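Local structure of PCP domain (Thermobifida fusca, 7KW3) at residues Ala15-Ala18 with Glu19-Leu23; Leu41-Arg44 with Leu45-Ala49; His64-Val67 with Ala68-Ala71. The protein probably acts as the peptidyl carrier domain of a non-ribosomal peptide synthetase, carrying the growing peptide on a phosphopantetheine arm. All blocks are in the same frame, centred on the assembly; numbering follows the deposited sequence.

Contact 1: residues Ala15-Ala18 with Glu19-Leu23; sequences AVYA and EVLGL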
ATOM      1  N   ALA A  15      -5.216   3.948  -2.106  1.00 42.96           N
ATOM      2  CA  ALA A  15      -6.334   3.398  -2.855  1.00 47.12           C
ATOM      3  C   ALA A  15      -6.256   1.879  -2.902  1.00 48.65           C
ATOM      4  O   ALA A  15      -7.274   1.194  -2.745  1.00 49.30           O
ATOM      5  CB  ALA A  15      -6.364   3.995  -4.264  1.00 41.75           C
ATOM      6  N   VAL A  16      -5.047   1.337  -3.084  1.00 46.20           N
ATOM      7  CA  VAL A  16      -4.886  -0.109  -3.188  1.00 45.29           C
ATOM      8  C   VAL A  16      -5.108  -0.782  -1.833  1.00 46.14           C
ATOM      9  O   VAL A  16      -5.726  -1.850  -1.762  1.00 48.38           O
ATOM     10  CB  VAL A  16      -3.508  -0.447  -3.791  1.00 46.90           C
ATOM     11  CG1 VAL A  16      -3.226  -1.941  -3.682  1.00 46.61           C
ATOM     12  CG2 VAL A  16      -3.459  -0.027  -5.250  1.00 42.15           C
ATOM     13  N   TYR A  17      -4.621  -0.172  -0.741  1.00 45.05           N
ATOM     14  CA  TYR A  17      -4.943  -0.672   0.598  1.00 45.55           C
ATOM     15  C   TYR A  17      -6.446  -0.777   0.794  1.00 50.11           C
ATOM     16  O   TYR A  17      -6.955  -1.793   1.278  1.00 49.42           O
ATOM     17  CB  TYR A  17      -4.390   0.245   1.685  1.00 43.42           C
ATOM     18  CG  TYR A  17      -2.980   0.017   2.159  1.00 45.17           C
ATOM     19  CD1 TYR A  17      -1.948  -0.243   1.267  1.00 43.34           C
ATOM     20  CD2 TYR A  17      -2.669   0.138   3.510  1.00 48.01           C
ATOM     21  CE1 TYR A  17      -0.648  -0.409   1.711  1.00 46.47           C
ATOM     22  CE2 TYR A  17      -1.374  -0.024   3.965  1.00 46.27           C
ATOM     23  CZ  TYR A  17      -0.366  -0.291   3.064  1.00 48.42           C
ATOM     24  OH  TYR A  17       0.926  -0.437   3.517  1.00 42.67           O
ATOM     25  N   ALA A  18      -7.170   0.293   0.461  1.00 45.78           N
ATOM     26  CA  ALA A  18      -8.613   0.298   0.661  1.00 53.10           C
ATOM     27  C   ALA A  18      -9.275  -0.787  -0.173  1.00 52.43           C
ATOM     28  O   ALA A  18     -10.161  -1.499   0.312  1.00 51.48           O
ATOM     29  CB  ALA A  18      -9.185   1.675   0.321  1.00 52.54           C
ATOM     30  N   GLU A  19      -8.832  -0.950  -1.421  1.00 47.51           N
ATOM     31  CA  GLU A  19      -9.433  -1.959  -2.282  1.00 50.13           C
ATOM     32  C   GLU A  19      -9.119  -3.366  -1.785  1.00 54.69           C
ATOM     33  O   GLU A  19     -10.000  -4.232  -1.757  1.00 55.31           O
ATOM     34  CB  GLU A  19      -8.942  -1.770  -3.719  1.00 52.45           C
ATOM     35  CG  GLU A  19      -9.408  -2.861  -4.680  1.00 71.42           C
ATOM     36  CD  GLU A  19      -8.446  -3.049  -5.856  1.00 97.77           C
ATOM     37  OE1 GLU A  19      -8.476  -4.134  -6.479  1.00101.31           O
ATOM     38  OE2 GLU A  19      -7.654  -2.119  -6.156  1.00 96.64           O
ATOM     39  N   VAL A  20      -7.873  -3.606  -1.373  1.00 47.98           N
ATOM     40  CA  VAL A  20      -7.462  -4.948  -0.967  1.00 49.82           C
ATOM     41  C   VAL A  20      -8.077  -5.314   0.375  1.00 51.28           C
ATOM     42  O   VAL A  20      -8.511  -6.452   0.581  1.00 50.56           O
ATOM     43  CB  VAL A  20      -5.922  -5.041  -0.929  1.00 45.75           C
ATOM     44  CG1 VAL A  20      -5.465  -6.201  -0.080  1.00 48.92           C
ATOM     45  CG2 VAL A  20      -5.369  -5.180  -2.332  1.00 48.83           C
ATOM     46  N   LEU A  21      -8.116  -4.365   1.313  1.00 49.12           N
ATOM     47  CA  LEU A  21      -8.659  -4.621   2.640  1.00 51.62           C
ATOM     48  C   LEU A  21     -10.177  -4.499   2.695  1.00 54.76           C
ATOM     49  O   LEU A  21     -10.763  -4.782   3.745  1.00 52.63           O
ATOM     50  CB  LEU A  21      -8.033  -3.669   3.667  1.00 53.03           C
ATOM     51  CG  LEU A  21      -6.531  -3.824   3.901  1.00 51.05           C
ATOM     52  CD1 LEU A  21      -5.978  -2.587   4.586  1.00 50.71           C
ATOM     53  CD2 LEU A  21      -6.249  -5.067   4.729  1.00 56.08           C
ATOM     54  N   GLY A  22     -10.826  -4.101   1.600  1.00 52.90           N
ATOM     55  CA  GLY A  22     -12.274  -3.970   1.608  1.00 53.51           C
ATOM     56  C   GLY A  22     -12.797  -2.752   2.333  1.00 57.78           C
ATOM     57  O   GLY A  22     -13.952  -2.743   2.755  1.00 63.95           O
ATOM     58  N   LEU A  23     -11.980  -1.721   2.484  1.00 58.03           N
ATOM     59  CA  LEU A  23     -12.360  -0.503   3.178  1.00 61.02           C
ATOM     60  C   LEU A  23     -12.738   0.575   2.168  1.00 67.74           C
ATOM     61  O   LEU A  23     -12.411   0.488   0.980  1.00 65.81           O
ATOM     62  CB  LEU A  23     -11.218  -0.027   4.082  1.00 57.66           C
ATOM     63  CG  LEU A  23     -10.829  -1.036   5.168  1.00 62.11           C
ATOM     64  CD1 LEU A  23      -9.529  -0.661   5.868  1.00 50.24           C
ATOM     65  CD2 LEU A  23     -11.965  -1.187   6.190  1.00 55.08           C
TER

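Contact 2: residues Leu41-Arg44 with Leu45-Ala49; sequences LTLR and LVHRA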
ATOM      1  N   LEU A  41      -3.480 -11.160   1.580  1.00 45.52           N
ATOM      2  CA  LEU A  41      -3.759  -9.787   1.191  1.00 46.15           C
ATOM      3  C   LEU A  41      -2.489  -9.049   0.787  1.00 46.07           C
ATOM      4  O   LEU A  41      -2.555  -8.119  -0.027  1.00 43.99           O
ATOM      5  CB  LEU A  41      -4.480  -9.068   2.325  1.00 46.26           C
ATOM      6  CG  LEU A  41      -5.832  -9.704   2.658  1.00 54.47           C
ATOM      7  CD1 LEU A  41      -6.504  -8.963   3.798  1.00 52.45           C
ATOM      8  CD2 LEU A  41      -6.734  -9.727   1.429  1.00 54.17           C
ATOM      9  N   THR A  42      -1.337  -9.454   1.334  1.00 43.53           N
ATOM     10  CA  THR A  42      -0.065  -8.860   0.927  1.00 44.23           C
ATOM     11  C   THR A  42       0.231  -9.187  -0.529  1.00 45.10           C
ATOM     12  O   THR A  42       0.602  -8.306  -1.317  1.00 42.34           O
ATOM     13  CB  THR A  42       1.067  -9.364   1.831  1.00 48.92           C
ATOM     14  OG1 THR A  42       0.868  -8.901   3.167  1.00 43.55           O
ATOM     15  CG2 THR A  42       2.421  -8.864   1.345  1.00 44.26           C
ATOM     16  N   LEU A  43       0.064 -10.459  -0.900  1.00 44.06           N
ATOM     17  CA  LEU A  43       0.192 -10.867  -2.292  1.00 45.85           C
ATOM     18  C   LEU A  43      -0.664  -9.986  -3.195  1.00 47.26           C
ATOM     19  O   LEU A  43      -0.199  -9.497  -4.229  1.00 43.98           O
ATOM     20  CB  LEU A  43      -0.200 -12.340  -2.440  1.00 45.71           C
ATOM     21  CG  LEU A  43       0.126 -12.981  -3.791  1.00 51.84           C
ATOM     22  CD1 LEU A  43       1.624 -13.043  -3.962  1.00 59.80           C
ATOM     23  CD2 LEU A  43      -0.449 -14.370  -3.920  1.00 48.32           C
ATOM     24  N   ARG A  44      -1.919  -9.752  -2.802  1.00 44.47           N
ATOM     25  CA  ARG A  44      -2.810  -8.948  -3.635  1.00 47.57           C
ATOM     26  C   ARG A  44      -2.359  -7.500  -3.696  1.00 46.81           C
ATOM     27  O   ARG A  44      -2.423  -6.873  -4.761  1.00 45.87           O
ATOM     28  CB  ARG A  44      -4.242  -9.036  -3.114  1.00 44.80           C
ATOM     29  CG  ARG A  44      -4.828 -10.401  -3.300  1.00 44.61           C
ATOM     30  CD  ARG A  44      -6.169 -10.520  -2.618  1.00 45.96           C
ATOM     31  NE  ARG A  44      -6.589 -11.907  -2.591  1.00 46.25           N
ATOM     32  CZ  ARG A  44      -7.693 -12.338  -1.992  1.00 47.83           C
ATOM     33  NH1 ARG A  44      -8.482 -11.479  -1.367  1.00 46.78           N
ATOM     34  NH2 ARG A  44      -8.001 -13.628  -2.011  1.00 45.94           N
ATOM     35  N   LEU A  45      -1.923  -6.949  -2.560  1.00 43.20           N
ATOM     36  CA  LEU A  45      -1.415  -5.582  -2.530  1.00 41.09           C
ATOM     37  C   LEU A  45      -0.252  -5.403  -3.502  1.00 43.00           C
ATOM     38  O   LEU A  45      -0.199  -4.411  -4.234  1.00 41.95           O
ATOM     39  CB  LEU A  45      -0.996  -5.221  -1.102  1.00 39.89           C
ATOM     40  CG  LEU A  45      -0.070  -4.033  -0.833  1.00 39.89           C
ATOM     41  CD1 LEU A  45      -0.680  -2.733  -1.335  1.00 38.97           C
ATOM     42  CD2 LEU A  45       0.220  -3.923   0.652  1.00 42.64           C
ATOM     43  N   VAL A  46       0.681  -6.362  -3.534  1.00 41.21           N
ATOM     44  CA  VAL A  46       1.827  -6.271  -4.443  1.00 42.65           C
ATOM     45  C   VAL A  46       1.366  -6.196  -5.898  1.00 44.57           C
ATOM     46  O   VAL A  46       1.804  -5.320  -6.654  1.00 42.09           O
ATOM     47  CB  VAL A  46       2.790  -7.453  -4.220  1.00 43.08           C
ATOM     48  CG1 VAL A  46       3.801  -7.552  -5.377  1.00 35.06           C
ATOM     49  CG2 VAL A  46       3.503  -7.329  -2.875  1.00 38.16           C
ATOM     50  N   HIS A  47       0.486  -7.121  -6.315  1.00 41.84           N
ATOM     51  CA  HIS A  47      -0.043  -7.111  -7.684  1.00 45.12           C
ATOM     52  C   HIS A  47      -0.765  -5.812  -8.006  1.00 43.11           C
ATOM     53  O   HIS A  47      -0.604  -5.258  -9.099  1.00 41.34           O
ATOM     54  CB  HIS A  47      -1.035  -8.255  -7.901  1.00 51.30           C
ATOM     55  CG  HIS A  47      -0.485  -9.616  -7.636  1.00 63.54           C
ATOM     56  ND1 HIS A  47       0.829  -9.954  -7.893  1.00 67.19           N
ATOM     57  CD2 HIS A  47      -1.077 -10.735  -7.152  1.00 63.84           C
ATOM     58  CE1 HIS A  47       1.021 -11.224  -7.580  1.00 68.74           C
ATOM     59  NE2 HIS A  47      -0.118 -11.721  -7.129  1.00 67.72           N
ATOM     60  N   ARG A  48      -1.627  -5.353  -7.102  1.00 40.39           N
ATOM     61  CA  ARG A  48      -2.470  -4.217  -7.439  1.00 45.60           C
ATOM     62  C   ARG A  48      -1.679  -2.920  -7.397  1.00 44.79           C
ATOM     63  O   ARG A  48      -1.953  -2.006  -8.181  1.00 44.42           O
ATOM     64  CB  ARG A  48      -3.696  -4.192  -6.519  1.00 46.02           C
ATOM     65  CG  ARG A  48      -4.807  -5.144  -7.009  1.00 58.35           C
ATOM     66  CD  ARG A  48      -5.789  -5.619  -5.924  1.00 76.75           C
ATOM     67  NE  ARG A  48      -6.202  -7.015  -6.158  1.00 97.07           N
ATOM     68  CZ  ARG A  48      -7.199  -7.661  -5.538  1.00 85.93           C
ATOM     69  NH1 ARG A  48      -7.951  -7.057  -4.616  1.00 71.96           N
ATOM     70  NH2 ARG A  48      -7.447  -8.932  -5.853  1.00 74.83           N
ATOM     71  N   ALA A  49      -0.662  -2.851  -6.535  1.00 41.02           N
ATOM     72  CA  ALA A  49       0.250  -1.713  -6.553  1.00 43.40           C
ATOM     73  C   ALA A  49       0.970  -1.610  -7.893  1.00 45.50           C
ATOM     74  O   ALA A  49       1.113  -0.514  -8.450  1.00 41.63           O
ATOM     75  CB  ALA A  49       1.260  -1.832  -5.406  1.00 37.37           C
TER

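Contact 3: residues His64-Val67 with Ala68-Ala71; sequences HPVV and ADLA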
ATOM      1  N   HIS A  64       7.700  -2.474   5.985  1.00 47.06           N
ATOM      2  CA  HIS A  64       7.203  -1.094   6.010  1.00 49.94           C
ATOM      3  C   HIS A  64       5.695  -1.084   5.820  1.00 45.55           C
ATOM      4  O   HIS A  64       5.198  -0.676   4.767  1.00 43.35           O
ATOM      5  CB  HIS A  64       7.866  -0.245   4.926  1.00 42.87           C
ATOM      6  CG  HIS A  64       9.358  -0.312   4.942  1.00 49.27           C
ATOM      7  ND1 HIS A  64      10.114   0.212   5.968  1.00 54.14           N
ATOM      8  CD2 HIS A  64      10.235  -0.841   4.057  1.00 47.46           C
ATOM      9  CE1 HIS A  64      11.394   0.009   5.715  1.00 54.68           C
ATOM     10  NE2 HIS A  64      11.495  -0.622   4.559  1.00 57.66           N
ATOM     11  N   PRO A  65       4.935  -1.536   6.817  1.00 45.34           N
ATOM     12  CA  PRO A  65       3.485  -1.700   6.605  1.00 45.75           C
ATOM     13  C   PRO A  65       2.702  -0.390   6.565  1.00 47.31           C
ATOM     14  O   PRO A  65       1.540  -0.405   6.135  1.00 45.52           O
ATOM     15  CB  PRO A  65       3.051  -2.584   7.783  1.00 44.39           C
ATOM     16  CG  PRO A  65       4.101  -2.360   8.838  1.00 50.62           C
ATOM     17  CD  PRO A  65       5.389  -2.074   8.112  1.00 47.78           C
ATOM     18  N   VAL A  66       3.286   0.730   6.973  1.00 43.74           N
ATOM     19  CA  VAL A  66       2.598   2.015   6.895  1.00 42.63           C
ATOM     20  C   VAL A  66       2.708   2.556   5.472  1.00 45.91           C
ATOM     21  O   VAL A  66       3.797   2.564   4.886  1.00 43.60           O
ATOM     22  CB  VAL A  66       3.180   3.003   7.916  1.00 48.33           C
ATOM     23  CG1 VAL A  66       2.512   4.358   7.775  1.00 44.55           C
ATOM     24  CG2 VAL A  66       2.996   2.461   9.334  1.00 48.46           C
ATOM     25  N   VAL A  67       1.572   3.026   4.930  1.00 45.62           N
ATOM     26  CA  VAL A  67       1.489   3.508   3.544  1.00 42.97           C
ATOM     27  C   VAL A  67       2.658   4.439   3.218  1.00 42.07           C
ATOM     28  O   VAL A  67       3.394   4.223   2.250  1.00 41.26           O
ATOM     29  CB  VAL A  67       0.138   4.212   3.293  1.00 47.83           C
ATOM     30  CG1 VAL A  67       0.127   4.910   1.934  1.00 40.47           C
ATOM     31  CG2 VAL A  67      -1.037   3.232   3.385  1.00 45.31           C
ATOM     32  N   ALA A  68       2.841   5.487   4.025  1.00 41.30           N
ATOM     33  CA  ALA A  68       3.865   6.479   3.711  1.00 45.80           C
ATOM     34  C   ALA A  68       5.252   5.849   3.676  1.00 43.36           C
ATOM     35  O   ALA A  68       6.088   6.217   2.841  1.00 43.91           O
ATOM     36  CB  ALA A  68       3.821   7.635   4.722  1.00 40.36           C
ATOM     37  N   ASP A  69       5.526   4.911   4.584  1.00 44.20           N
ATOM     38  CA  ASP A  69       6.816   4.233   4.570  1.00 40.92           C
ATOM     39  C   ASP A  69       6.958   3.332   3.348  1.00 43.84           C
ATOM     40  O   ASP A  69       8.032   3.261   2.740  1.00 44.81           O
ATOM     41  CB  ASP A  69       6.983   3.432   5.857  1.00 46.40           C
ATOM     42  CG  ASP A  69       7.022   4.321   7.079  1.00 55.98           C
ATOM     43  OD1 ASP A  69       7.535   5.457   6.954  1.00 57.73           O
ATOM     44  OD2 ASP A  69       6.529   3.892   8.150  1.00 57.93           O
ATOM     45  N   LEU A  70       5.878   2.640   2.975  1.00 38.81           N
ATOM     46  CA  LEU A  70       5.921   1.763   1.814  1.00 38.24           C
ATOM     47  C   LEU A  70       6.111   2.570   0.533  1.00 43.43           C
ATOM     48  O   LEU A  70       6.862   2.161  -0.362  1.00 40.09           O
ATOM     49  CB  LEU A  70       4.643   0.917   1.768  1.00 36.38           C
ATOM     50  CG  LEU A  70       4.549  -0.140   0.669  1.00 40.69           C
ATOM     51  CD1 LEU A  70       5.722  -1.119   0.776  1.00 32.83           C
ATOM     52  CD2 LEU A  70       3.218  -0.877   0.759  1.00 36.39           C
ATOM     53  N   ALA A  71       5.455   3.734   0.440  1.00 42.27           N
ATOM     54  CA  ALA A  71       5.607   4.580  -0.738  1.00 40.07           C
ATOM     55  C   ALA A  71       7.048   5.022  -0.916  1.00 38.40           C
ATOM     56  O   ALA A  71       7.512   5.184  -2.049  1.00 40.87           O
ATOM     57  CB  ALA A  71       4.682   5.794  -0.638  1.00 36.28           C
TER
HETATM   58  O   HOH W   1       6.035   1.137   8.244  1.00 46.23           O

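Contact 1: residues Ala15-Ala18 with Glu19-Leu23
Val16 holds CG1 anti to its backbone N (chi1 170°), and Val20 has nearly the same torsion, with CG2 set beside its backbone N. Across one helical turn, Val16 CG1 and Val20 CG2 therefore meet at 4.1 Å. The two branches slant past each other, and Val20 CG2 also rests on Val16 O. This is the last turn of helix 8-21, the first helix of the four-helix bundle of carrier proteins, and it closes in a Schellman motif. Glu19 N, Val20 N and Leu21 N bond to Ala15 O, Val16 O and Tyr17 O in the regular helical pattern. Leu21 turns CG back beside its own nitrogen (chi1 -64°). Its CB, CG and CD1 then line up against the oxygen that its N-H already holds, with CG 3.3 Å from Tyr17 O. Leu21 CD1 also comes obliquely to the Tyr17 ring, a looser contact. The ring packs edge-to-face with Phe32, and its OH is hydrogen-bonded to Pro65 O. Val16 and Tyr17 face the core, where both lie on Leu45 of helix 39-51, whereas Ala15 and Glu19 lie on the exposed side. Gly22 takes positive phi (75°) and swings the chain off the helix axis. A weak 3.5 Å bond runs from Gly22 N to Glu19 O. The wider bond of the motif reaches back five residues: Leu23 N approaches Ala18 O in the carbonyl plane, on a lone pair, at 2.8 Å.

Contact 2: residues Leu41-Arg44 with Leu45-Ala49
His47 lays its imidazole over Leu43 O, which sits 3.3 Å from the ring plane, toward the rim. Its NE2 reaches the Leu43 branch point, CG, at 3.6 Å. The two side chains slant across each other on the outer wall of helix 39-51. Next to them, Arg44 and Arg48 run side by side and point the same way, one turn apart. Their guanidinium planes are only 14° apart. Arg48 is bent at chi3, which brings its flat group over Arg44 CB, 4.0 Å from the plane. Arg44 NE and Arg48 NH2 are like charges 4.5 Å apart, and a weak, long ion pair with Glu19 may ease this on the Arg48 side. Leu43, Arg44 and His47 form the solvent side, while Arg48 lies at its edge, against helix 8-21. Thr42 and Leu45 instead are buried against neighbouring helices, with Leu45 CB on Leu41 O and Thr42 O. Val46 CG2 touches Thr42 O at 3.4 Å. Regular backbone bonds join the turns, and Thr42 OG1 is held by Asp38 O. In this family the phosphopantetheine arm is carried at the start of this helix. Leu45 faces helix 8-21 and Val61 of helix 58-63, while Thr42 packs on Ala58, Val61 and Phe62.

Contact 3: residues His64-Val67 with Ala68-Ala71
Val66 and Asp69 meet at a slant, with the carboxylate of Asp69 drawn over the Val66 side chain. Asp69 OD2 comes 3.5 Å from Val66 CB and a little farther from both methyl groups. Asp69 keeps CG anti to its carbonyl carbon (chi1 -64°), which turns the carboxylate back toward the start of helix 67-73. Val66 is the N-cap residue and Asp69 the third residue of the helix. A valine has no polar side chain to close a capping box. Instead, a water links the two positions. It accepts the N-H of Val66 at 3.1 Å and donates to Asp69 OD2 at 2.8 Å. The acid thus serves the N-cap amide through the water, where a capping box would bond directly. A negative charge at this end of a helix is probably favourable.

His64 approaches Asp69 from another direction. Its CB is aimed at the helix and lies 3.9 Å from Asp69 CB, while its ring passes obliquely by Asp69 O. The imidazole does not reach the carboxylate: His64 ND1 and Asp69 OD2 are 5.6 Å apart. The carbonyl of His64 is turned toward Leu70, and His64 O touches Leu70 CB at 3.4 Å. Leu70 carries CG anti to its backbone N, which sends its branches inward.

Two backbone bonds start the helix: Leu70 N to Val66 O and Ala71 N to Val67 O. The turn joins helix 58-63 to helix 67-73. Val67 and Ala68 pair through their backbones with Ala30 and Ala28 of the long loop after helix 8-21. Leu70 packs inward on Leu13 of helix 8-21, on Ile56, and on His60 and Val61 of helix 58-63.

How the contacts relate
From the N terminus, contact 1 ends helix 8-21, contact 2 lies within helix 39-51, and contact 3 starts helix 67-73. They follow in series: none nests in or crosses another. Each is local, so none closes a long loop. Their side chains meet in the core. Contacts 1 and 2 are the nearer pair, with centres about 10 Å apart, and Val20 CG2 packs on Arg48 CD between them. Contact 3 lies on the opposite side of the chain's centre from both. Tyr17 bridges from contact 1 to Val67 and Leu70. Leu45 and Leu70 join contacts 2 and 3 more loosely. Together they tie three of the bundle's four helices.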